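Local coordinates for serine-rich Repeat Adhesion Glycoprotein (Srr1) (Streptococcus agalactiae, PDB 4MBO) that binds fibrinogen as a serine-rich repeat surface glycoprotein, an activity that probably helps the bacterium adhere to its host, at residues Leu68-Val79 against Gly93-Tyr104; Asp127-Thr135 against Lys238-Gln246. One frame throughout, in Å; residues are numbered along the deposited sequence.

In the fold
From the N terminus, the chain first builds an immunoglobulin-like sandwich. Contact 1 lies wholly within it. There 68-79 leaves strand 68-69 of one sheet and folds back against the hairpin of strands 89-95 and 101-106 in the other, closing a loop of 13 residues. Contact 2 follows in series, neither enclosing contact 1 nor crossing it. Its first segment, 127-135, comes straight after strand 116-126. It meets 238-246, from the C-terminal adhesin region, and so closes a loop of 102 residues across the two regions. The contacts touch where R129 NH1 forms a salt bridge with D69 OD2 and where H100 packs on D127.

Contact 1 (Leu68-Val79 against Gly93-Tyr104); sequences LDTQGIGTILKV and GSYSPLTHNITY. With CA (calcium ion), chain B.
Y95 of strand 89-95 packs against D69, at the end of strand 68-69, and the loop residues T70 and Q71, joining the two sheets of this Ig-like sandwich. Its CG lies anti to its backbone N (chi1 169°), which carries the ring toward 68-79. The N of T70 sits over the ring centre, 4.2 Å above the plane. T70 OG1 rests on Y95 CB at 3.2 Å, and T70 CG2 meets I102 CD1. At the far end of the ring, D69 CB is 3.3 Å from Y95 OH. Nearby, H100 ND1 donates to L68 O at 3.0 Å, with the oxygen in the imidazole plane but the nitrogen 38° out of the carbonyl plane.

The backbones of K78 and S94 form a single bridge. Y95 N donates to L77 O in a nearly straight bond of 2.7 Å, and V79 N donates to G93 O. Water 1 accepts from G93 N and donates to V79 O. V79 CG2 reaches both I102 CG2 and the hydroxyl end of Y104, whose ring also meets F60. L77 CD2 lies against P97 CD, both residues exposed.

D69 OD1 accepts from Q71 N, an Asx turn, and from G72 N, which extends it to an Asx motif; both donors come from the same face of the carboxylate. A type II' turn follows from Q71 to G74. Q71 NE2 spans the loop to I76 O. R129 NH1, bridged to D69, probably also donates to Q71 OE1.

In the hairpin turn, a calcium ion that also carries five waters and one further ligand is bound by T99 O at 2.3 Å.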
loop_
_atom_site.group_PDB
_atom_site.type_symbol
_atom_site.label_atom_id
_atom_site.label_comp_id
_atom_site.label_asym_id
_atom_site.label_seq_id
_atom_site.Cartn_x
_atom_site.Cartn_y
_atom_site.Cartn_z
ATOM N N LEU A 68 7.834 -8.007 -4.716
ATOM C CA LEU A 68 8.492 -6.710 -4.640
ATOM C C LEU A 68 7.966 -5.794 -5.737
ATOM O O LEU A 68 7.819 -6.248 -6.877
ATOM C CB LEU A 68 9.996 -6.975 -4.806
ATOM C CG LEU A 68 11.015 -5.918 -4.459
ATOM C CD1 LEU A 68 10.982 -5.596 -2.991
ATOM C CD2 LEU A 68 12.417 -6.390 -4.865
ATOM N N ASP A 69 7.633 -4.531 -5.404
ATOM C CA ASP A 69 7.115 -3.552 -6.369
ATOM C C ASP A 69 7.822 -2.208 -6.175
ATOM O O ASP A 69 8.591 -2.039 -5.239
ATOM C CB ASP A 69 5.585 -3.441 -6.335
ATOM C CG ASP A 69 5.042 -2.805 -5.084
ATOM O OD1 ASP A 69 5.543 -1.733 -4.713
ATOM O OD2 ASP A 69 4.041 -3.349 -4.515
ATOM N N THR A 70 7.620 -1.301 -7.123
ATOM C CA THR A 70 8.196 0.033 -7.110
ATOM C C THR A 70 7.227 1.105 -6.620
ATOM O O THR A 70 7.487 2.310 -6.749
ATOM C CB THR A 70 8.584 0.430 -8.555
ATOM O OG1 THR A 70 7.404 0.349 -9.383
ATOM C CG2 THR A 70 9.659 -0.497 -9.069
ATOM N N GLN A 71 6.123 0.644 -6.029
ATOM C CA GLN A 71 4.983 1.507 -5.685
ATOM C C GLN A 71 4.621 1.783 -4.213
ATOM O O GLN A 71 4.265 2.925 -3.864
ATOM C CB GLN A 71 3.743 0.904 -6.340
ATOM C CG GLN A 71 3.799 0.916 -7.853
ATOM C CD GLN A 71 2.603 0.232 -8.456
ATOM O OE1 GLN A 71 2.171 -0.804 -7.955
ATOM N NE2 GLN A 71 2.089 0.776 -9.570
ATOM N N GLY A 72 4.616 0.763 -3.384
ATOM C CA GLY A 72 4.129 0.884 -2.018
ATOM C C GLY A 72 2.616 1.039 -2.100
ATOM O O GLY A 72 1.920 0.126 -2.597
ATOM N N ILE A 73 2.108 2.215 -1.681
ATOM C CA ILE A 73 0.653 2.490 -1.767
ATOM C C ILE A 73 0.274 3.275 -3.032
ATOM O O ILE A 73 -0.872 3.578 -3.254
ATOM C CB ILE A 73 0.070 3.189 -0.523
ATOM C CG1 ILE A 73 0.637 4.621 -0.329
ATOM C CG2 ILE A 73 0.322 2.335 0.707
ATOM C CD1 ILE A 73 -0.079 5.397 0.742
ATOM N N GLY A 74 1.259 3.550 -3.879
ATOM C CA GLY A 74 1.019 4.311 -5.078
ATOM C C GLY A 74 0.514 3.552 -6.272
ATOM O O GLY A 74 0.464 2.334 -6.285
ATOM N N THR A 75 0.177 4.304 -7.315
ATOM C CA THR A 75 -0.355 3.737 -8.559
ATOM C C THR A 75 0.479 4.070 -9.789
ATOM O O THR A 75 0.150 3.650 -10.867
ATOM C CB THR A 75 -1.777 4.214 -8.841
ATOM O OG1 THR A 75 -1.783 5.613 -9.117
ATOM C CG2 THR A 75 -2.717 3.933 -7.665
ATOM N N ILE A 76 1.565 4.805 -9.625
ATOM C CA ILE A 76 2.398 5.204 -10.769
ATOM C C ILE A 76 3.156 4.009 -11.320
ATOM O O ILE A 76 3.749 3.216 -10.545
ATOM C CB ILE A 76 3.426 6.267 -10.347
ATOM C CG1 ILE A 76 2.712 7.490 -9.782
ATOM C CG2 ILE A 76 4.297 6.694 -11.533
ATOM C CD1 ILE A 76 3.635 8.538 -9.205
ATOM N N LEU A 77 3.130 3.868 -12.648
ATOM C CA LEU A 77 3.891 2.781 -13.308
ATOM C C LEU A 77 5.279 3.241 -13.747
ATOM O O LEU A 77 6.226 2.443 -13.759
ATOM C CB LEU A 77 3.130 2.258 -14.511
ATOM C CG LEU A 77 1.798 1.594 -14.189
ATOM C CD1 LEU A 77 1.113 1.237 -15.500
ATOM C CD2 LEU A 77 1.972 0.402 -13.290
ATOM N N LYS A 78 5.408 4.509 -14.104
ATOM C CA LYS A 78 6.685 5.046 -14.510
ATOM C C LYS A 78 7.661 4.927 -13.350
ATOM O O LYS A 78 7.258 4.818 -12.187
ATOM C CB LYS A 78 6.526 6.523 -14.886
ATOM C CG LYS A 78 5.458 6.734 -15.947
ATOM C CD LYS A 78 5.988 6.622 -17.357
ATOM C CE LYS A 78 6.396 7.991 -17.883
ATOM N NZ LYS A 78 5.216 8.880 -18.065
ATOM N N VAL A 79 8.935 4.836 -13.691
ATOM C CA VAL A 79 10.004 4.936 -12.695
ATOM C C VAL A 79 10.820 6.167 -13.126
ATOM O O VAL A 79 10.534 6.778 -14.136
ATOM C CB VAL A 79 10.859 3.665 -12.569
ATOM C CG1 VAL A 79 10.018 2.522 -12.009
ATOM C CG2 VAL A 79 11.507 3.298 -13.886
ATOM N N GLY A 93 11.626 4.510 -18.105
ATOM C CA GLY A 93 11.300 3.196 -17.615
ATOM C C GLY A 93 9.942 3.074 -16.996
ATOM O O GLY A 93 9.335 4.072 -16.584
ATOM N N SER A 94 9.455 1.846 -16.972
ATOM C CA SER A 94 8.162 1.569 -16.372
ATOM C C SER A 94 8.160 0.206 -15.700
ATOM O O SER A 94 8.829 -0.737 -16.161
ATOM C CB SER A 94 7.025 1.657 -17.395
ATOM O OG SER A 94 7.235 0.788 -18.472
ATOM N N TYR A 95 7.422 0.145 -14.595
ATOM C CA TYR A 95 7.213 -1.073 -13.847
ATOM C C TYR A 95 5.933 -1.713 -14.337
ATOM O O TYR A 95 4.955 -1.018 -14.678
ATOM C CB TYR A 95 7.060 -0.758 -12.355
ATOM C CG TYR A 95 6.587 -1.900 -11.530
ATOM C CD1 TYR A 95 7.426 -2.924 -11.166
ATOM C CD2 TYR A 95 5.267 -1.942 -11.076
ATOM C CE1 TYR A 95 6.974 -3.994 -10.409
ATOM C CE2 TYR A 95 4.823 -2.985 -10.306
ATOM C CZ TYR A 95 5.676 -4.013 -9.959
ATOM O OH TYR A 95 5.264 -5.095 -9.197
ATOM N N SER A 96 5.960 -3.037 -14.417
ATOM C CA SER A 96 4.818 -3.852 -14.794
ATOM C C SER A 96 4.318 -4.700 -13.666
ATOM O O SER A 96 5.040 -5.561 -13.181
ATOM C CB SER A 96 5.221 -4.828 -15.901
ATOM O OG SER A 96 4.131 -5.726 -16.171
ATOM N N PRO A 97 3.054 -4.509 -13.272
ATOM C CA PRO A 97 2.444 -5.356 -12.277
ATOM C C PRO A 97 2.305 -6.812 -12.737
ATOM O O PRO A 97 2.244 -7.728 -11.935
ATOM C CB PRO A 97 1.057 -4.732 -12.091
ATOM C CG PRO A 97 1.189 -3.300 -12.531
ATOM C CD PRO A 97 2.257 -3.302 -13.586
ATOM N N LEU A 98 2.251 -7.019 -14.043
ATOM C CA LEU A 98 2.129 -8.331 -14.600
ATOM C C LEU A 98 3.364 -9.174 -14.392
ATOM O O LEU A 98 3.260 -10.299 -13.944
ATOM C CB LEU A 98 1.843 -8.221 -16.108
ATOM C CG LEU A 98 1.717 -9.526 -16.844
ATOM C CD1 LEU A 98 0.465 -10.262 -16.370
ATOM C CD2 LEU A 98 1.654 -9.239 -18.345
ATOM N N THR A 99 4.545 -8.622 -14.691
ATOM C CA THR A 99 5.768 -9.385 -14.640
ATOM C C THR A 99 6.679 -9.076 -13.435
ATOM O O THR A 99 7.604 -9.830 -13.162
ATOM C CB THR A 99 6.648 -9.024 -15.860
ATOM O OG1 THR A 99 6.887 -7.610 -15.864
ATOM C CG2 THR A 99 5.973 -9.400 -17.162
ATOM N N HIS A 100 6.394 -7.968 -12.772
ATOM C CA HIS A 100 7.246 -7.432 -11.696
ATOM C C HIS A 100 8.611 -7.023 -12.264
ATOM O O HIS A 100 9.587 -6.943 -11.547
ATOM C CB HIS A 100 7.368 -8.371 -10.498
ATOM C CG HIS A 100 6.106 -8.466 -9.716
ATOM N ND1 HIS A 100 5.938 -7.859 -8.487
ATOM C CD2 HIS A 100 4.946 -9.108 -9.983
ATOM C CE1 HIS A 100 4.701 -8.062 -8.073
ATOM N NE2 HIS A 100 4.077 -8.819 -8.960
ATOM N N ASN A 101 8.644 -6.691 -13.540
ATOM C CA ASN A 101 9.881 -6.200 -14.157
ATOM C C ASN A 101 9.822 -4.717 -14.419
ATOM O O ASN A 101 8.743 -4.141 -14.674
ATOM C CB ASN A 101 10.161 -6.848 -15.507
ATOM C CG ASN A 101 10.442 -8.326 -15.403
ATOM O OD1 ASN A 101 10.747 -8.816 -14.346
ATOM N ND2 ASN A 101 10.323 -9.023 -16.512
ATOM N N ILE A 102 10.992 -4.077 -14.334
ATOM C CA ILE A 102 11.150 -2.689 -14.713
ATOM C C ILE A 102 11.840 -2.682 -16.091
ATOM O O ILE A 102 12.952 -3.186 -16.248
ATOM C CB ILE A 102 11.997 -1.895 -13.735
ATOM C CG1 ILE A 102 11.531 -2.127 -12.279
ATOM C CG2 ILE A 102 11.957 -0.435 -14.130
ATOM C CD1 ILE A 102 12.525 -1.702 -11.247
ATOM N N THR A 103 11.165 -2.151 -17.089
ATOM C CA THR A 103 11.667 -2.110 -18.439
ATOM C C THR A 103 12.060 -0.693 -18.778
ATOM O O THR A 103 11.252 0.250 -18.661
ATOM C CB THR A 103 10.619 -2.569 -19.465
ATOM O OG1 THR A 103 10.222 -3.902 -19.173
ATOM C CG2 THR A 103 11.133 -2.530 -20.903
ATOM N N TYR A 104 13.316 -0.542 -19.182
ATOM C CA TYR A 104 13.869 0.732 -19.619
ATOM C C TYR A 104 14.074 0.719 -21.124
ATOM O O TYR A 104 14.552 -0.257 -21.695
ATOM C CB TYR A 104 15.206 1.007 -18.945
ATOM C CG TYR A 104 15.097 1.352 -17.487
ATOM C CD1 TYR A 104 14.924 2.672 -17.075
ATOM C CD2 TYR A 104 15.225 0.381 -16.520
ATOM C CE1 TYR A 104 14.842 2.976 -15.711
ATOM C CE2 TYR A 104 15.144 0.668 -15.179
ATOM C CZ TYR A 104 14.968 1.963 -14.781
ATOM O OH TYR A 104 14.888 2.184 -13.427
HETATM CA CA CA B . 8.446 -11.984 -13.009
HETATM O O HOH W 1 11.172 7.022 -16.838
HETATM O O HOH W 2 10.496 -10.722 -12.573
HETATM O O HOH W 3 6.812 -12.580 -12.376
HETATM O O HOH W 4 6.988 -12.559 -14.834
HETATM O O HOH W 5 8.901 -12.006 -10.731
HETATM O O HOH W 6 9.269 -14.106 -13.198
#

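Contact 2 (Asp127-Thr135 against Lys238-Gln246); sequences DQRIISKTT and KNLTDSMDQ
Two irregular loops meet through S132 O, which accepts from D242 N at 2.8 Å and from S243 N at 3.0 Å. The first bond lies in the carbonyl plane; the second is tilted from it. T241 CB also leans on this oxygen, and T241 CG2 touches S132 OG. In return, D242 OD2 accepts from T134 N through the anti lone pair, at 2.9 Å, while OD1 pairs with R174. T134 OG1 is hydrogen-bonded to the backbone N of Y158. The extended K133 chain runs past T241 and brings CE to 3.5 Å from L240 O.

The contact joins the Ig-like domain to the C-terminal adhesin domain, and strand 169-181 adds partners from the adhesin side. S243 OG donates to Q128 O at 2.8 Å. The same OG accepts from D245 N, an ST turn. With chi1 at 67°, Q128 CG sits between its backbone N and carbonyl carbon, and the straight chain beyond it runs to D245. There NE2 donates a hydrogen bond to D245 OD2 on the anti side, 23° out of the carboxylate plane, at 2.9 Å, with the amide and carboxylate planes perpendicular. This OD2 also forms a salt bridge with K179. R129 lies alongside D245 and touches OD2 with CG at 3.3 Å. R129 NE instead makes a salt bridge to D127 OD1, in the guanidinium plane. Water 7 donates to both R129 O and D245 O.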
loop_
_atom_site.group_PDB
_atom_site.type_symbol
_atom_site.label_atom_id
_atom_site.label_comp_id
_atom_site.label_asym_id
_atom_site.label_seq_id
_atom_site.Cartn_x
_atom_site.Cartn_y
_atom_site.Cartn_z
ATOM N N ASP A 127 5.502 -6.092 -1.730
ATOM C CA ASP A 127 4.226 -5.782 -2.379
ATOM C C ASP A 127 3.094 -6.085 -1.434
ATOM O O ASP A 127 2.894 -7.238 -1.035
ATOM C CB ASP A 127 4.129 -6.546 -3.705
ATOM C CG ASP A 127 2.893 -6.249 -4.502
ATOM O OD1 ASP A 127 1.863 -5.794 -3.952
ATOM O OD2 ASP A 127 2.935 -6.478 -5.736
ATOM N N GLN A 128 2.339 -5.043 -1.093
ATOM C CA GLN A 128 1.266 -5.166 -0.101
ATOM C C GLN A 128 0.111 -6.043 -0.512
ATOM O O GLN A 128 -0.730 -6.413 0.342
ATOM C CB GLN A 128 0.766 -3.767 0.348
ATOM C CG GLN A 128 0.045 -2.953 -0.727
ATOM C CD GLN A 128 -0.504 -1.654 -0.192
ATOM O OE1 GLN A 128 -0.007 -1.114 0.820
ATOM N NE2 GLN A 128 -1.512 -1.122 -0.862
ATOM N N ARG A 129 0.019 -6.338 -1.812
ATOM C CA ARG A 129 -1.029 -7.224 -2.319
ATOM C C ARG A 129 -0.623 -8.694 -2.220
ATOM O O ARG A 129 -1.485 -9.564 -2.279
ATOM C CB ARG A 129 -1.309 -6.859 -3.774
ATOM C CG ARG A 129 -1.989 -5.502 -3.924
ATOM C CD ARG A 129 -1.674 -4.798 -5.234
ATOM N NE ARG A 129 -0.280 -4.290 -5.219
ATOM C CZ ARG A 129 0.131 -3.171 -5.807
ATOM N NH1 ARG A 129 1.402 -2.782 -5.686
ATOM N NH2 ARG A 129 -0.717 -2.424 -6.496
ATOM N N ILE A 130 0.677 -8.945 -2.111
ATOM C CA ILE A 130 1.270 -10.292 -2.071
ATOM C C ILE A 130 1.615 -10.669 -0.638
ATOM O O ILE A 130 1.158 -11.702 -0.154
ATOM C CB ILE A 130 2.493 -10.360 -2.978
ATOM C CG1 ILE A 130 2.106 -9.977 -4.425
ATOM C CG2 ILE A 130 3.136 -11.746 -2.932
ATOM C CD1 ILE A 130 1.097 -10.904 -5.035
ATOM N N ILE A 131 2.420 -9.855 0.040
ATOM C CA ILE A 131 2.710 -10.034 1.477
ATOM C C ILE A 131 1.722 -9.079 2.136
ATOM O O ILE A 131 2.081 -7.995 2.578
ATOM C CB ILE A 131 4.151 -9.689 1.824
ATOM C CG1 ILE A 131 5.116 -10.483 0.945
ATOM C CG2 ILE A 131 4.438 -9.964 3.295
ATOM C CD1 ILE A 131 6.554 -10.063 1.075
ATOM N N SER A 132 0.476 -9.532 2.205
ATOM C CA SER A 132 -0.628 -8.719 2.682
ATOM C C SER A 132 -0.915 -8.824 4.186
ATOM O O SER A 132 -1.817 -8.156 4.707
ATOM C CB SER A 132 -1.850 -9.074 1.868
ATOM O OG SER A 132 -2.152 -10.424 2.110
ATOM N N LYS A 133 -0.196 -9.716 4.866
ATOM C CA LYS A 133 -0.303 -9.888 6.305
ATOM C C LYS A 133 1.057 -9.852 6.971
ATOM O O LYS A 133 2.078 -10.214 6.374
ATOM C CB LYS A 133 -0.985 -11.228 6.648
ATOM C CG LYS A 133 -2.434 -11.332 6.231
ATOM C CD LYS A 133 -2.996 -12.717 6.546
ATOM C CE LYS A 133 -4.363 -12.961 5.946
ATOM N NZ LYS A 133 -4.885 -14.311 6.341
ATOM N N THR A 134 1.074 -9.478 8.238
ATOM C CA THR A 134 2.308 -9.463 9.016
ATOM C C THR A 134 2.921 -10.867 9.023
ATOM O O THR A 134 2.205 -11.854 9.129
ATOM C CB THR A 134 1.996 -9.040 10.448
ATOM O OG1 THR A 134 1.569 -7.661 10.451
ATOM C CG2 THR A 134 3.161 -9.204 11.345
ATOM N N THR A 135 4.234 -10.950 8.870
ATOM C CA THR A 135 4.892 -12.255 8.830
ATOM C C THR A 135 5.764 -12.397 10.056
ATOM O O THR A 135 6.436 -11.450 10.455
ATOM C CB THR A 135 5.760 -12.441 7.558
ATOM O OG1 THR A 135 6.903 -11.584 7.577
ATOM C CG2 THR A 135 4.936 -12.164 6.289
ATOM N N LYS A 238 -11.622 -14.020 8.812
ATOM C CA LYS A 238 -10.581 -14.894 8.257
ATOM C C LYS A 238 -10.228 -14.523 6.808
ATOM O O LYS A 238 -9.239 -15.026 6.255
ATOM C CB LYS A 238 -11.003 -16.362 8.314
ATOM C CG LYS A 238 -12.014 -16.731 7.255
ATOM C CD LYS A 238 -12.312 -18.219 7.243
ATOM C CE LYS A 238 -13.201 -18.557 6.068
ATOM N NZ LYS A 238 -14.440 -17.743 6.137
ATOM N N ASN A 239 -11.044 -13.677 6.186
ATOM C CA ASN A 239 -10.780 -13.210 4.821
ATOM C C ASN A 239 -10.046 -11.871 4.741
ATOM O O ASN A 239 -9.707 -11.428 3.638
ATOM C CB ASN A 239 -12.094 -13.087 4.065
ATOM C CG ASN A 239 -12.798 -14.404 3.924
ATOM O OD1 ASN A 239 -12.192 -15.376 3.500
ATOM N ND2 ASN A 239 -14.090 -14.460 4.286
ATOM N N LEU A 240 -9.819 -11.243 5.888
ATOM C CA LEU A 240 -9.216 -9.923 5.920
ATOM C C LEU A 240 -7.686 -9.990 5.919
ATOM O O LEU A 240 -7.081 -10.856 6.571
ATOM C CB LEU A 240 -9.652 -9.159 7.162
ATOM C CG LEU A 240 -11.156 -8.894 7.275
ATOM C CD1 LEU A 240 -11.412 -8.260 8.632
ATOM C CD2 LEU A 240 -11.696 -8.009 6.170
ATOM N N THR A 241 -7.076 -9.068 5.188
ATOM C CA THR A 241 -5.624 -8.923 5.186
ATOM C C THR A 241 -5.271 -7.755 6.124
ATOM O O THR A 241 -6.149 -7.031 6.611
ATOM C CB THR A 241 -5.102 -8.601 3.760
ATOM O OG1 THR A 241 -5.643 -7.330 3.337
ATOM C CG2 THR A 241 -5.464 -9.710 2.814
ATOM N N ASP A 242 -3.986 -7.549 6.383
ATOM C CA ASP A 242 -3.532 -6.447 7.198
ATOM C C ASP A 242 -3.244 -5.205 6.327
ATOM O O ASP A 242 -3.358 -4.061 6.780
ATOM C CB ASP A 242 -2.278 -6.861 7.983
ATOM C CG ASP A 242 -2.519 -8.032 8.960
ATOM O OD1 ASP A 242 -3.643 -8.142 9.527
ATOM O OD2 ASP A 242 -1.587 -8.832 9.153
ATOM N N SER A 243 -2.839 -5.410 5.064
ATOM C CA SER A 243 -2.617 -4.259 4.173
ATOM C C SER A 243 -3.908 -3.646 3.680
ATOM O O SER A 243 -3.921 -2.491 3.278
ATOM C CB SER A 243 -1.822 -4.658 2.930
ATOM O OG SER A 243 -2.625 -5.483 2.113
ATOM N N MET A 244 -4.988 -4.428 3.701
ATOM C CA MET A 244 -6.280 -4.008 3.220
ATOM C C MET A 244 -6.331 -3.822 1.710
ATOM O O MET A 244 -7.333 -3.359 1.188
ATOM C CB MET A 244 -6.782 -2.765 3.958
ATOM C CG MET A 244 -6.618 -2.857 5.447
ATOM S SD MET A 244 -7.571 -1.590 6.304
ATOM C CE MET A 244 -6.982 -1.835 7.968
ATOM N N ASP A 245 -5.266 -4.211 1.004
ATOM C CA ASP A 245 -5.256 -4.126 -0.459
ATOM C C ASP A 245 -5.548 -5.510 -0.982
ATOM O O ASP A 245 -4.650 -6.329 -1.163
ATOM C CB ASP A 245 -3.921 -3.629 -0.977
ATOM C CG ASP A 245 -3.998 -3.154 -2.434
ATOM O OD1 ASP A 245 -5.031 -3.447 -3.098
ATOM O OD2 ASP A 245 -3.029 -2.539 -2.926
ATOM N N GLN A 246 -6.825 -5.790 -1.193
ATOM C CA GLN A 246 -7.204 -7.124 -1.639
ATOM C C GLN A 246 -8.395 -7.026 -2.601
ATOM O O GLN A 246 -8.918 -5.957 -2.855
ATOM C CB GLN A 246 -7.500 -8.016 -0.422
ATOM C CG GLN A 246 -8.537 -7.416 0.533
ATOM C CD GLN A 246 -8.752 -8.237 1.819
ATOM O OE1 GLN A 246 -8.502 -7.771 2.921
ATOM N NE2 GLN A 246 -9.193 -9.469 1.658
HETATM O O HOH W 7 -4.122 -9.069 -1.513
HETATM O O HOH W 8 -0.646 -7.088 11.950
#